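Local structure of D-alanyl-D-alanine carboxypeptidase (Streptococcus pneumoniae R6, 1XP4) at residues A[47-52]-A[181-186]; A[94-99]-A[196-201]; A[108-113]-A[142-147]; A[129-134]-A[174-179]; A[186-191]-A[221-226]. The protein probably removes the C-terminal D-alanyl residue from cell-wall precursor peptides, as a serine D-Ala-D-Ala carboxypeptidase of the S11 family. All coordinates share one frame; numbering follows the deposited sequence.

Interaction 1 of 5, residues A[47-52]-A[181-186]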
# COMPACT_ATOMS: atom_id res chain seq x y z
N THR A 47 -9.41 5.30 -2.98
CA THR A 47 -10.51 6.00 -2.31
C THR A 47 -10.18 6.32 -0.87
O THR A 47 -10.27 7.47 -0.42
CB THR A 47 -11.80 5.14 -2.32
OG1 THR A 47 -12.25 4.96 -3.68
CG2 THR A 47 -12.89 5.82 -1.51
N VAL A 48 -9.80 5.28 -0.14
CA VAL A 48 -9.46 5.39 1.27
C VAL A 48 -8.28 6.34 1.54
O VAL A 48 -8.18 6.91 2.63
CB VAL A 48 -9.17 3.97 1.83
CG1 VAL A 48 -8.26 4.04 3.03
CG2 VAL A 48 -10.49 3.30 2.21
N TYR A 49 -7.40 6.52 0.55
CA TYR A 49 -6.26 7.42 0.72
C TYR A 49 -6.74 8.86 0.78
O TYR A 49 -6.21 9.67 1.53
CB TYR A 49 -5.27 7.31 -0.43
CG TYR A 49 -3.98 8.06 -0.18
CD1 TYR A 49 -2.93 7.45 0.50
CD2 TYR A 49 -3.81 9.37 -0.62
CE1 TYR A 49 -1.73 8.13 0.74
CE2 TYR A 49 -2.62 10.07 -0.38
CZ TYR A 49 -1.58 9.44 0.30
OH TYR A 49 -0.38 10.09 0.52
N LEU A 50 -7.74 9.20 -0.03
CA LEU A 50 -8.24 10.56 -0.01
C LEU A 50 -9.00 10.83 1.29
O LEU A 50 -9.05 11.97 1.77
CB LEU A 50 -9.12 10.81 -1.24
CG LEU A 50 -8.40 10.66 -2.59
CD1 LEU A 50 -9.37 10.89 -3.73
CD2 LEU A 50 -7.24 11.65 -2.67
N VAL A 51 -9.57 9.78 1.87
CA VAL A 51 -10.32 9.88 3.11
C VAL A 51 -9.40 10.18 4.29
O VAL A 51 -9.72 11.01 5.14
CB VAL A 51 -11.08 8.58 3.42
CG1 VAL A 51 -11.86 8.73 4.70
CG2 VAL A 51 -12.01 8.23 2.27
N TYR A 52 -8.26 9.49 4.35
CA TYR A 52 -7.30 9.73 5.42
C TYR A 52 -6.70 11.12 5.22
O TYR A 52 -6.39 11.82 6.19
CB TYR A 52 -6.19 8.67 5.42
CG TYR A 52 -6.57 7.39 6.14
CD1 TYR A 52 -6.66 7.36 7.53
CD2 TYR A 52 -6.86 6.23 5.44
CE1 TYR A 52 -7.03 6.19 8.20
CE2 TYR A 52 -7.24 5.06 6.10
CZ TYR A 52 -7.32 5.05 7.48
OH TYR A 52 -7.69 3.90 8.14
N ILE A 181 0.07 2.64 2.94
CA ILE A 181 0.65 2.07 4.15
C ILE A 181 1.74 2.94 4.78
O ILE A 181 1.79 3.09 6.00
CB ILE A 181 1.24 0.68 3.88
CG1 ILE A 181 0.12 -0.30 3.55
CG2 ILE A 181 2.03 0.19 5.09
CD1 ILE A 181 0.63 -1.69 3.19
N LYS A 182 2.60 3.50 3.95
CA LYS A 182 3.68 4.35 4.44
C LYS A 182 3.22 5.68 5.02
O LYS A 182 3.78 6.14 6.01
CB LYS A 182 4.69 4.60 3.32
CG LYS A 182 5.99 3.86 3.50
CD LYS A 182 6.81 3.95 2.23
CE LYS A 182 8.24 3.58 2.49
NZ LYS A 182 8.84 4.52 3.47
N LYS A 183 2.22 6.28 4.40
CA LYS A 183 1.69 7.57 4.84
C LYS A 183 0.61 7.47 5.94
O LYS A 183 0.50 8.36 6.80
CB LYS A 183 1.15 8.34 3.63
CG LYS A 183 0.47 9.66 3.94
CD LYS A 183 1.43 10.65 4.55
CE LYS A 183 0.73 11.97 4.82
NZ LYS A 183 1.57 12.88 5.66
N TYR A 184 -0.17 6.40 5.90
CA TYR A 184 -1.23 6.18 6.88
C TYR A 184 -1.18 4.75 7.42
O TYR A 184 -2.03 3.91 7.11
CB TYR A 184 -2.60 6.46 6.24
CG TYR A 184 -2.73 7.87 5.72
CD1 TYR A 184 -2.85 8.95 6.60
CD2 TYR A 184 -2.69 8.13 4.35
CE1 TYR A 184 -2.91 10.26 6.12
CE2 TYR A 184 -2.76 9.43 3.86
CZ TYR A 184 -2.86 10.49 4.75
OH TYR A 184 -2.89 11.78 4.28
N PRO A 185 -0.16 4.45 8.23
CA PRO A 185 0.00 3.12 8.82
C PRO A 185 -1.24 2.68 9.58
O PRO A 185 -1.45 1.48 9.78
CB PRO A 185 1.19 3.30 9.75
CG PRO A 185 1.96 4.39 9.11
CD PRO A 185 0.90 5.36 8.70
N GLN A 186 -2.05 3.65 10.00
CA GLN A 186 -3.28 3.39 10.76
C GLN A 186 -4.23 2.45 10.02
O GLN A 186 -4.88 1.61 10.63
CB GLN A 186 -4.05 4.69 11.03
CG GLN A 186 -3.19 5.88 11.38
CD GLN A 186 -2.95 6.79 10.20
OE1 GLN A 186 -1.81 6.99 9.78
NE2 GLN A 186 -4.02 7.37 9.67
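An aromatic cluster of Y49, Y52 and Y184 packs helix 44-57 against the end of helix 170-183, inside the penicillin-binding domain of this S11 peptidase. Helix 44-57 starts at K44, the predicted proton acceptor, but the cluster itself is structural packing, with the side chain of Y49 about 10 Å from that of K44. Y184 is the first residue to leave helical geometry after helix 170-183, and its ring enters between the two tyrosines, which lie one turn apart on the first helix. Toward Y49 it presents an edge: this is a T-shaped pair with centroids 5.2 Å apart and planes at 72°, in which Y184 CE2 stands over the rim of the Y49 face, 3.5 Å from Y49 CE1. A chi1 of -171° swings the Y49 ring out to lie across Y184. Y52 meets Y184 differently. Its CB sits squarely over the middle of the Y184 ring, 3.4 Å from the centroid, in a CH-pi contact, while the two rings, nearly parallel at 20°, are strongly offset with little overlap. The opposite face of Y184 is covered by CG of its own neighbour K183, and that same carbon lies 3.6 Å from Y49 OH. Both polar ends of this pair reach back to helix 44-57, where E56 accepts a hydrogen bond from Y184 OH and forms a salt bridge with K183. Beyond the cluster, the amide of Q186 stands almost perpendicular to the Y52 ring, its NE2 3.4 Å from Y52 CD1.

Interaction 2 of 5, residues A[94-99]-A[196-201]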
# COMPACT_ATOMS: atom_id res chain seq x y z
N GLU A 94 -15.75 6.74 10.38
CA GLU A 94 -15.06 5.55 10.85
C GLU A 94 -15.89 4.32 10.53
O GLU A 94 -15.37 3.27 10.16
CB GLU A 94 -14.80 5.64 12.36
CG GLU A 94 -14.09 4.43 12.96
CD GLU A 94 -13.75 4.61 14.44
OE1 GLU A 94 -14.66 4.85 15.25
OE2 GLU A 94 -12.55 4.50 14.80
N GLU A 95 -17.21 4.43 10.67
CA GLU A 95 -18.07 3.30 10.40
C GLU A 95 -18.01 2.90 8.93
O GLU A 95 -17.87 1.72 8.61
CB GLU A 95 -19.50 3.62 10.83
CG GLU A 95 -19.61 3.90 12.32
CD GLU A 95 -21.04 3.96 12.81
OE1 GLU A 95 -21.79 4.86 12.36
OE2 GLU A 95 -21.41 3.11 13.65
N LEU A 96 -18.10 3.88 8.05
CA LEU A 96 -18.04 3.61 6.61
C LEU A 96 -16.65 3.11 6.23
O LEU A 96 -16.51 2.20 5.41
CB LEU A 96 -18.38 4.87 5.83
CG LEU A 96 -19.80 5.38 6.06
CD1 LEU A 96 -20.00 6.69 5.31
CD2 LEU A 96 -20.81 4.33 5.61
N LEU A 97 -15.63 3.72 6.82
CA LEU A 97 -14.26 3.32 6.55
C LEU A 97 -14.09 1.84 6.88
O LEU A 97 -13.50 1.08 6.12
CB LEU A 97 -13.31 4.15 7.40
CG LEU A 97 -12.21 4.90 6.66
CD1 LEU A 97 -11.34 5.61 7.69
CD2 LEU A 97 -11.38 3.93 5.82
N GLU A 98 -14.60 1.45 8.03
CA GLU A 98 -14.51 0.07 8.47
C GLU A 98 -15.31 -0.80 7.50
O GLU A 98 -14.83 -1.84 7.05
CB GLU A 98 -15.05 -0.06 9.90
CG GLU A 98 -14.48 -1.23 10.70
CD GLU A 98 -13.85 -0.78 12.01
OE1 GLU A 98 -13.03 0.16 11.99
OE2 GLU A 98 -14.16 -1.37 13.06
N ALA A 99 -16.52 -0.36 7.16
CA ALA A 99 -17.38 -1.10 6.24
C ALA A 99 -16.73 -1.23 4.85
O ALA A 99 -16.83 -2.27 4.20
CB ALA A 99 -18.73 -0.42 6.12
N SER A 196 -15.64 -6.90 12.50
CA SER A 196 -15.81 -5.68 13.26
C SER A 196 -17.30 -5.40 13.40
O SER A 196 -18.13 -6.21 13.01
CB SER A 196 -15.11 -4.53 12.55
OG SER A 196 -15.35 -3.29 13.19
N THR A 197 -17.63 -4.24 13.96
CA THR A 197 -19.03 -3.89 14.15
C THR A 197 -19.38 -2.65 13.34
O THR A 197 -18.59 -1.71 13.27
CB THR A 197 -19.35 -3.60 15.62
OG1 THR A 197 -18.40 -4.26 16.47
CG2 THR A 197 -20.73 -4.10 15.95
N PHE A 198 -20.55 -2.67 12.72
CA PHE A 198 -21.01 -1.54 11.93
C PHE A 198 -22.34 -1.07 12.48
O PHE A 198 -23.40 -1.59 12.12
CB PHE A 198 -21.19 -1.93 10.47
CG PHE A 198 -21.63 -0.80 9.59
CD1 PHE A 198 -20.75 0.23 9.28
CD2 PHE A 198 -22.93 -0.74 9.09
CE1 PHE A 198 -21.14 1.30 8.49
CE2 PHE A 198 -23.34 0.32 8.30
CZ PHE A 198 -22.44 1.35 7.99
N ALA A 199 -22.28 -0.10 13.38
CA ALA A 199 -23.49 0.44 13.98
C ALA A 199 -24.37 -0.68 14.53
O ALA A 199 -25.58 -0.69 14.29
CB ALA A 199 -24.26 1.26 12.96
N GLY A 200 -23.77 -1.62 15.25
CA GLY A 200 -24.56 -2.70 15.82
C GLY A 200 -24.36 -4.09 15.24
O GLY A 200 -23.99 -5.00 15.97
N MSE A 201 -24.62 -4.27 13.95
CA MSE A 201 -24.45 -5.59 13.34
C MSE A 201 -22.96 -5.90 13.16
O MSE A 201 -22.12 -5.00 13.21
CB MSE A 201 -25.15 -5.67 11.99
CG MSE A 201 -24.43 -4.93 10.89
SE MSE A 201 -25.22 -5.22 9.16
CE MSE A 201 -24.60 -7.02 8.84
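Apolar contact between helix 93-103 and the two-stranded hairpin 195-204 centres on F198, whose ring reaches A99 and L96. Its CG is anti to the backbone N (chi1 -178°), which carries the ring over to the helix; there CE1 lies 3.8 Å from A99 CB, and CZ is 4.1 Å from L96 CD2. The ring arrives edge-on to the helix backbone: E95 O lies near the ring plane, 3.3 Å from F198 CE1, with E95 CB 3.7 Å from the same carbon. That carbonyl is also the acceptor for A99 N within the helix.

Polar groups gather at E95 and E98. The extended E95 side chain brings OE2 to 3.3 Å from A199 N, at the hairpin turn, while its OE1 accepts from T92 N. E98 faces S196, but their modelled separation is implausibly short and the detail there is doubtful; the clear partner of the E98 carboxylate is K193, in a salt bridge.

Helix 94-99 and strand 196-198 run at 127° to each other, with axes 8.4 Å apart at closest approach. Y91 of strand 90-92 stacks on F198, strand 201-204 pairs with 195-198, and helix 106-117 packs against L96 and A99 through A108, A111 and L112.

Interaction 3 of 5, residues A[108-113]-A[142-147]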
# COMPACT_ATOMS: atom_id res chain seq x y z
N ALA A 108 -20.62 2.32 1.23
CA ALA A 108 -19.75 2.94 2.22
C ALA A 108 -18.77 3.83 1.45
O ALA A 108 -18.56 5.00 1.80
CB ALA A 108 -18.98 1.86 2.99
N ALA A 109 -18.18 3.28 0.39
CA ALA A 109 -17.23 4.02 -0.43
C ALA A 109 -17.87 5.27 -1.04
O ALA A 109 -17.38 6.38 -0.86
CB ALA A 109 -16.69 3.13 -1.55
N ILE A 110 -18.97 5.07 -1.75
CA ILE A 110 -19.67 6.17 -2.39
C ILE A 110 -20.01 7.25 -1.38
O ILE A 110 -19.69 8.43 -1.58
CB ILE A 110 -20.96 5.69 -3.08
CG1 ILE A 110 -20.63 4.65 -4.14
CG2 ILE A 110 -21.69 6.87 -3.70
CD1 ILE A 110 -21.83 4.07 -4.85
N ALA A 111 -20.65 6.86 -0.29
CA ALA A 111 -21.01 7.81 0.75
C ALA A 111 -19.82 8.69 1.16
O ALA A 111 -19.92 9.92 1.18
CB ALA A 111 -21.57 7.08 1.97
N LEU A 112 -18.69 8.06 1.48
CA LEU A 112 -17.50 8.81 1.88
C LEU A 112 -17.08 9.80 0.80
O LEU A 112 -16.69 10.94 1.09
CB LEU A 112 -16.36 7.83 2.17
CG LEU A 112 -16.45 7.04 3.47
CD1 LEU A 112 -15.43 5.90 3.48
CD2 LEU A 112 -16.24 7.98 4.65
N ALA A 113 -17.16 9.36 -0.46
CA ALA A 113 -16.77 10.18 -1.60
C ALA A 113 -17.64 11.43 -1.74
O ALA A 113 -17.11 12.53 -1.94
CB ALA A 113 -16.84 9.35 -2.88
N VAL A 142 -13.12 5.59 -13.33
CA VAL A 142 -14.44 6.12 -13.62
C VAL A 142 -15.33 6.14 -12.37
O VAL A 142 -16.32 6.89 -12.32
CB VAL A 142 -15.12 5.32 -14.74
CG1 VAL A 142 -14.35 5.53 -16.04
CG2 VAL A 142 -15.19 3.82 -14.38
N ASN A 143 -15.00 5.32 -11.37
CA ASN A 143 -15.77 5.30 -10.13
C ASN A 143 -14.90 5.03 -8.92
O ASN A 143 -13.73 4.67 -9.04
CB ASN A 143 -16.93 4.30 -10.19
CG ASN A 143 -16.52 2.93 -10.69
OD1 ASN A 143 -15.70 2.24 -10.09
ND2 ASN A 143 -17.12 2.51 -11.80
N THR A 144 -15.49 5.22 -7.74
CA THR A 144 -14.77 5.05 -6.49
C THR A 144 -14.89 3.68 -5.88
O THR A 144 -14.26 3.41 -4.87
CB THR A 144 -15.29 6.03 -5.44
OG1 THR A 144 -16.64 5.67 -5.10
CG2 THR A 144 -15.28 7.43 -5.99
N THR A 145 -15.69 2.81 -6.47
CA THR A 145 -15.90 1.48 -5.91
C THR A 145 -15.14 0.34 -6.54
O THR A 145 -14.55 -0.48 -5.85
CB THR A 145 -17.40 1.12 -5.92
OG1 THR A 145 -17.87 1.12 -7.27
CG2 THR A 145 -18.20 2.15 -5.14
N GLY A 146 -15.13 0.29 -7.87
CA GLY A 146 -14.44 -0.79 -8.54
C GLY A 146 -15.46 -1.64 -9.27
O GLY A 146 -15.10 -2.56 -10.01
N LEU A 147 -16.73 -1.34 -9.06
CA LEU A 147 -17.81 -2.06 -9.73
C LEU A 147 -17.74 -1.71 -11.23
O LEU A 147 -17.01 -0.82 -11.65
CB LEU A 147 -19.17 -1.61 -9.22
CG LEU A 147 -19.58 -1.71 -7.76
CD1 LEU A 147 -20.60 -0.61 -7.46
CD2 LEU A 147 -20.16 -3.07 -7.47
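Helix 106-117 meets the loop that follows helix 120-133 next to the predicted catalytic centre: the side chain of A109 is about 4 Å from that of K44, the predicted proton acceptor of the SxxK motif, and the side chain of T145 is about 6 Å from that of S41, the predicted acyl-ester serine. The contact is buried and carried by methyl groups. T145 CG2 rests between two helix residues, 3.6 Å from I110 CG1 and 4.0 Å from A109 CB. One turn further along the helix, A113 CB meets T144 CG2, also at 4.0 Å. The small alanines let the loop backbone come close, with the CA atoms of A109 and T145 only 6.2 Å apart.

The loop is held in shape by its own polar side chains. N143 OD1 accepts from G146 N at 3.0 Å in an Asx motif, with the donor tilted 31° from the carbonyl plane. T145 OG1, placed between its backbone N and carbonyl carbon (chi1 61°), accepts from L147 N at 3.2 Å in an ST turn, and this torsion leaves CG2 to make the helix contact. T144 OG1 bonds to E120, and T144 O to T47.

The division of labour implies that each threonine serves two roles: its methyl packs on the helix, while its hydroxyl is satisfied by a hydrogen bond. The loop so fixed offers T145 O to K44 NZ, a second-shell bond that probably helps to position the predicted proton acceptor.

Interaction 4 of 5, residues A[129-134]-A[174-179]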
# COMPACT_ATOMS: atom_id res chain seq x y z
N ALA A 129 -6.25 12.84 -10.16
CA ALA A 129 -5.18 13.78 -9.90
C ALA A 129 -4.14 13.16 -9.00
O ALA A 129 -2.94 13.24 -9.27
CB ALA A 129 -5.73 15.04 -9.26
N LYS A 130 -4.61 12.53 -7.93
CA LYS A 130 -3.73 11.88 -6.97
C LYS A 130 -2.84 10.84 -7.65
O LYS A 130 -1.64 10.77 -7.38
CB LYS A 130 -4.56 11.21 -5.87
CG LYS A 130 -3.74 10.50 -4.81
CD LYS A 130 -2.72 11.43 -4.15
CE LYS A 130 -3.38 12.51 -3.29
NZ LYS A 130 -2.37 13.29 -2.51
N LEU A 131 -3.41 10.04 -8.54
CA LEU A 131 -2.61 9.05 -9.23
C LEU A 131 -1.51 9.72 -10.05
O LEU A 131 -0.38 9.24 -10.09
CB LEU A 131 -3.49 8.17 -10.13
CG LEU A 131 -4.46 7.19 -9.45
CD1 LEU A 131 -5.15 6.35 -10.51
CD2 LEU A 131 -3.71 6.28 -8.49
N LEU A 132 -1.83 10.84 -10.69
CA LEU A 132 -0.83 11.55 -11.49
C LEU A 132 0.30 12.07 -10.63
O LEU A 132 1.44 12.17 -11.08
CB LEU A 132 -1.48 12.70 -12.26
CG LEU A 132 -2.39 12.26 -13.41
CD1 LEU A 132 -3.04 13.47 -14.06
CD2 LEU A 132 -1.56 11.49 -14.42
N GLU A 133 -0.02 12.43 -9.39
CA GLU A 133 0.97 12.91 -8.44
C GLU A 133 1.97 11.79 -8.19
O GLU A 133 3.18 11.99 -8.19
CB GLU A 133 0.32 13.25 -7.11
CG GLU A 133 0.09 14.70 -6.86
CD GLU A 133 -0.48 14.92 -5.47
OE1 GLU A 133 0.08 14.36 -4.51
OE2 GLU A 133 -1.49 15.65 -5.35
N TRP A 134 1.43 10.60 -7.96
CA TRP A 134 2.23 9.43 -7.68
C TRP A 134 3.01 8.90 -8.89
O TRP A 134 3.72 7.90 -8.78
CB TRP A 134 1.34 8.33 -7.11
CG TRP A 134 0.75 8.68 -5.76
CD1 TRP A 134 1.29 9.49 -4.81
CD2 TRP A 134 -0.45 8.13 -5.19
NE1 TRP A 134 0.52 9.49 -3.68
CE2 TRP A 134 -0.55 8.66 -3.87
CE3 TRP A 134 -1.43 7.24 -5.64
CZ2 TRP A 134 -1.61 8.33 -3.02
CZ3 TRP A 134 -2.48 6.92 -4.78
CH2 TRP A 134 -2.56 7.46 -3.48
N ALA A 174 0.79 -1.58 -6.60
CA ALA A 174 1.86 -1.66 -5.61
C ALA A 174 2.16 -0.26 -5.10
O ALA A 174 2.24 -0.03 -3.89
CB ALA A 174 3.11 -2.26 -6.24
N ILE A 175 2.33 0.68 -6.02
CA ILE A 175 2.61 2.06 -5.66
C ILE A 175 1.51 2.56 -4.72
O ILE A 175 1.79 3.06 -3.62
CB ILE A 175 2.73 2.94 -6.93
CG1 ILE A 175 4.03 2.57 -7.67
CG2 ILE A 175 2.67 4.42 -6.57
CD1 ILE A 175 4.25 3.27 -9.03
N VAL A 176 0.26 2.42 -5.13
CA VAL A 176 -0.88 2.84 -4.32
C VAL A 176 -0.82 2.23 -2.92
O VAL A 176 -0.86 2.93 -1.90
CB VAL A 176 -2.21 2.42 -4.99
CG1 VAL A 176 -3.38 2.67 -4.03
CG2 VAL A 176 -2.39 3.19 -6.30
N ALA A 177 -0.74 0.91 -2.86
CA ALA A 177 -0.67 0.23 -1.57
C ALA A 177 0.50 0.79 -0.75
O ALA A 177 0.35 1.10 0.43
CB ALA A 177 -0.51 -1.27 -1.78
N ARG A 178 1.67 0.93 -1.38
CA ARG A 178 2.82 1.44 -0.65
C ARG A 178 2.59 2.84 -0.09
O ARG A 178 2.82 3.09 1.09
CB ARG A 178 4.06 1.44 -1.52
CG ARG A 178 5.32 1.79 -0.75
CD ARG A 178 6.52 1.98 -1.67
NE ARG A 178 7.70 2.38 -0.90
CZ ARG A 178 8.46 3.42 -1.20
NH1 ARG A 178 8.18 4.18 -2.25
NH2 ARG A 178 9.49 3.74 -0.42
N ASN A 179 2.14 3.76 -0.94
CA ASN A 179 1.91 5.12 -0.48
C ASN A 179 0.90 5.18 0.66
O ASN A 179 1.06 5.96 1.60
CB ASN A 179 1.43 6.00 -1.64
CG ASN A 179 2.50 6.18 -2.68
OD1 ASN A 179 3.68 6.10 -2.38
ND2 ASN A 179 2.08 6.44 -3.92
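Helix 170-183 packs on the end of helix 120-133, in the helical part of the penicillin-binding domain, where I175, V176 and N179 receive W134, the residue just after that helix. I175 comes first, its CG2 4.2 Å from W134 CB, at the root of the indole. V176 CG2 touches two residues, lying 4.0 Å from L131 CD2 and equally far from W134 CZ3. The valine crosses the indole at about a right angle, meeting its six-membered ring, and also packs on L45 and I46 of helix 44-57.

One turn beyond I175, N179 approaches the indole from above. The amide is turned 48° to the ring plane, and N179 ND2 sits 3.1 Å above the W134 plane, over the five-membered ring and nearly equidistant from its five atoms. The separation of 3.4 Å between N179 ND2 and W134 NE1 is no hydrogen bond, since both atoms are donors; the amide nitrogen lies against the pi face instead.

Y49 meets the tryptophan in an edge-to-face pair. The indole is sandwiched between the amide and the aliphatic chain of K130, which bends at chi2 and chi3 (56° and 68°), folding its methylenes under the ring before the ammonium forms salt bridges with E53 and, through a weak hydrogen bond, with E133. On the face opposite N179, K130 CD stands 3.4 Å from the W134 plane.

Interaction 5 of 5, residues A[186-191]-A[221-226]. With SO4 (sulfate ion), chain E.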
# COMPACT_ATOMS: atom_id res chain seq x y z
N GLN A 186 -2.05 3.65 10.00
CA GLN A 186 -3.28 3.39 10.76
C GLN A 186 -4.23 2.45 10.02
O GLN A 186 -4.88 1.61 10.63
CB GLN A 186 -4.05 4.69 11.03
CG GLN A 186 -3.19 5.88 11.38
CD GLN A 186 -2.95 6.79 10.20
OE1 GLN A 186 -1.81 6.99 9.78
NE2 GLN A 186 -4.02 7.37 9.67
N VAL A 187 -4.31 2.63 8.71
CA VAL A 187 -5.19 1.82 7.88
C VAL A 187 -5.05 0.34 8.17
O VAL A 187 -6.00 -0.42 8.04
CB VAL A 187 -4.93 2.08 6.38
CG1 VAL A 187 -3.60 1.47 5.94
CG2 VAL A 187 -6.08 1.56 5.56
N LEU A 188 -3.86 -0.07 8.59
CA LEU A 188 -3.64 -1.47 8.91
C LEU A 188 -4.45 -1.90 10.13
O LEU A 188 -4.82 -3.06 10.25
CB LEU A 188 -2.15 -1.74 9.13
CG LEU A 188 -1.26 -1.68 7.88
CD1 LEU A 188 0.18 -1.98 8.27
CD2 LEU A 188 -1.75 -2.68 6.82
N GLU A 189 -4.72 -0.97 11.05
CA GLU A 189 -5.51 -1.32 12.23
C GLU A 189 -6.94 -1.67 11.83
O GLU A 189 -7.71 -2.16 12.64
CB GLU A 189 -5.51 -0.17 13.24
CG GLU A 189 -4.16 0.07 13.90
CD GLU A 189 -3.56 -1.20 14.48
OE1 GLU A 189 -4.14 -1.76 15.45
OE2 GLU A 189 -2.51 -1.65 13.97
N ILE A 190 -7.30 -1.41 10.59
CA ILE A 190 -8.64 -1.74 10.14
C ILE A 190 -8.59 -3.03 9.32
O ILE A 190 -9.17 -4.03 9.73
CB ILE A 190 -9.25 -0.60 9.28
CG1 ILE A 190 -9.35 0.69 10.10
CG2 ILE A 190 -10.63 -1.01 8.78
CD1 ILE A 190 -9.78 1.89 9.31
N THR A 191 -7.88 -3.01 8.19
CA THR A 191 -7.76 -4.18 7.31
C THR A 191 -7.43 -5.45 8.09
O THR A 191 -7.85 -6.56 7.74
CB THR A 191 -6.68 -3.94 6.21
OG1 THR A 191 -5.40 -3.74 6.83
CG2 THR A 191 -7.02 -2.72 5.37
N ASP A 221 -2.05 -8.82 7.52
CA ASP A 221 -2.95 -7.83 8.14
C ASP A 221 -3.50 -6.86 7.08
O ASP A 221 -3.90 -5.75 7.38
CB ASP A 221 -2.24 -7.06 9.27
CG ASP A 221 -0.87 -6.56 8.83
OD1 ASP A 221 -0.39 -6.96 7.78
OD2 ASP A 221 -0.27 -5.78 9.56
N GLY A 222 -3.42 -7.29 5.81
CA GLY A 222 -4.04 -6.49 4.74
C GLY A 222 -4.07 -7.27 3.42
O GLY A 222 -3.58 -8.38 3.34
N LEU A 223 -4.64 -6.66 2.35
CA LEU A 223 -4.93 -5.23 2.33
C LEU A 223 -6.31 -4.93 1.74
O LEU A 223 -7.03 -4.06 2.21
CB LEU A 223 -3.87 -4.56 1.47
CG LEU A 223 -3.84 -3.04 1.64
CD1 LEU A 223 -3.47 -2.62 3.07
CD2 LEU A 223 -2.83 -2.35 0.72
N LYS A 224 -6.62 -5.63 0.63
CA LYS A 224 -7.91 -5.43 -0.05
C LYS A 224 -8.17 -6.46 -1.16
O LYS A 224 -7.40 -6.63 -2.08
CB LYS A 224 -7.96 -4.04 -0.69
CG LYS A 224 -9.39 -3.66 -1.08
CD LYS A 224 -10.31 -3.49 0.12
CE LYS A 224 -11.79 -3.58 -0.26
NZ LYS A 224 -12.00 -4.85 -0.95
N THR A 225 -9.31 -7.18 -1.05
CA THR A 225 -9.65 -8.10 -2.13
C THR A 225 -10.40 -7.40 -3.26
O THR A 225 -10.73 -6.23 -3.20
CB THR A 225 -10.49 -9.26 -1.62
OG1 THR A 225 -11.55 -8.82 -0.78
CG2 THR A 225 -9.62 -10.26 -0.87
N GLY A 226 -10.55 -8.10 -4.37
CA GLY A 226 -11.30 -7.55 -5.48
C GLY A 226 -11.71 -8.64 -6.44
O GLY A 226 -10.88 -9.46 -6.84
S SO4 E . -14.79 -8.47 -2.96
O1 SO4 E . -15.85 -9.09 -2.13
O2 SO4 E . -13.91 -7.65 -2.10
O3 SO4 E . -13.99 -9.52 -3.62
O4 SO4 E . -15.43 -7.61 -3.97
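A hydrogen bond from T191, flanked by leucine packing, fastens the short helix 188-191 to the edge strand 220-228 of the five-stranded antiparallel sheet, in a buried contact just upstream of the predicted substrate-binding K224. T191 OG1 donates to D221 O at 2.6 Å, lying in the carbonyl plane with a C=O...O angle of 149°. A chi1 of 61° turns the hydroxyl back over its own backbone for this and sends CG2 the other way, to 3.4 Å from L223 O. The two branches thus meet the carbonyls on either side of G222 in sequence; T191 CA and G222 CA, 5.1 Å apart, are the nearest CA pair of the two segments.

L188, one turn earlier, reaches over the beginning of the strand segment: CD2 lies 3.8 Å from D221 O and 4.1 Å from L223 CD1, and CD1 is near the aspartate carboxylate. That carboxylate forms a salt bridge with R245 of the sheet. L223, preceded by a cis peptide bond, and K224 pair together with the single residue V236, a classic beta bulge.

Beyond the bulge the strand enters the predicted active site. K224 bends at chi2 and chi4, bringing NZ to T225 O at 2.9 Å, and makes a weak hydrogen bond to S104. A sulfate, probably from the crystallisation liquor, lies with O2 2.9 Å from T225 OG1. Sequence 224-226 fits the KTG motif which, with SxxK (S41, K44) and the motif at S104, marks penicillin-binding proteins and serine beta-lactamases.

Overall arrangement
From the N terminus, helix 44-57 comes first, and interaction 1 closes a long loop by joining it to the end of helix 170-183. Interaction 2 opens inside that loop at helix 93-103 but closes later, at the hairpin 195-204, so the two cross. Interactions 3 and 4 fall within the spans of both: interaction 3 ties helix 106-117 to the loop after helix 120-133, and interaction 4, crossing it in sequence, links helix 120-133 to helix 170-183. Interaction 5 starts at Q186, shared with interaction 1, crosses interaction 2, and reaches the five-stranded sheet. Interactions 1 and 4 meet where Y49 packs on W134; interactions 4 and 5 meet where A177 touches L223.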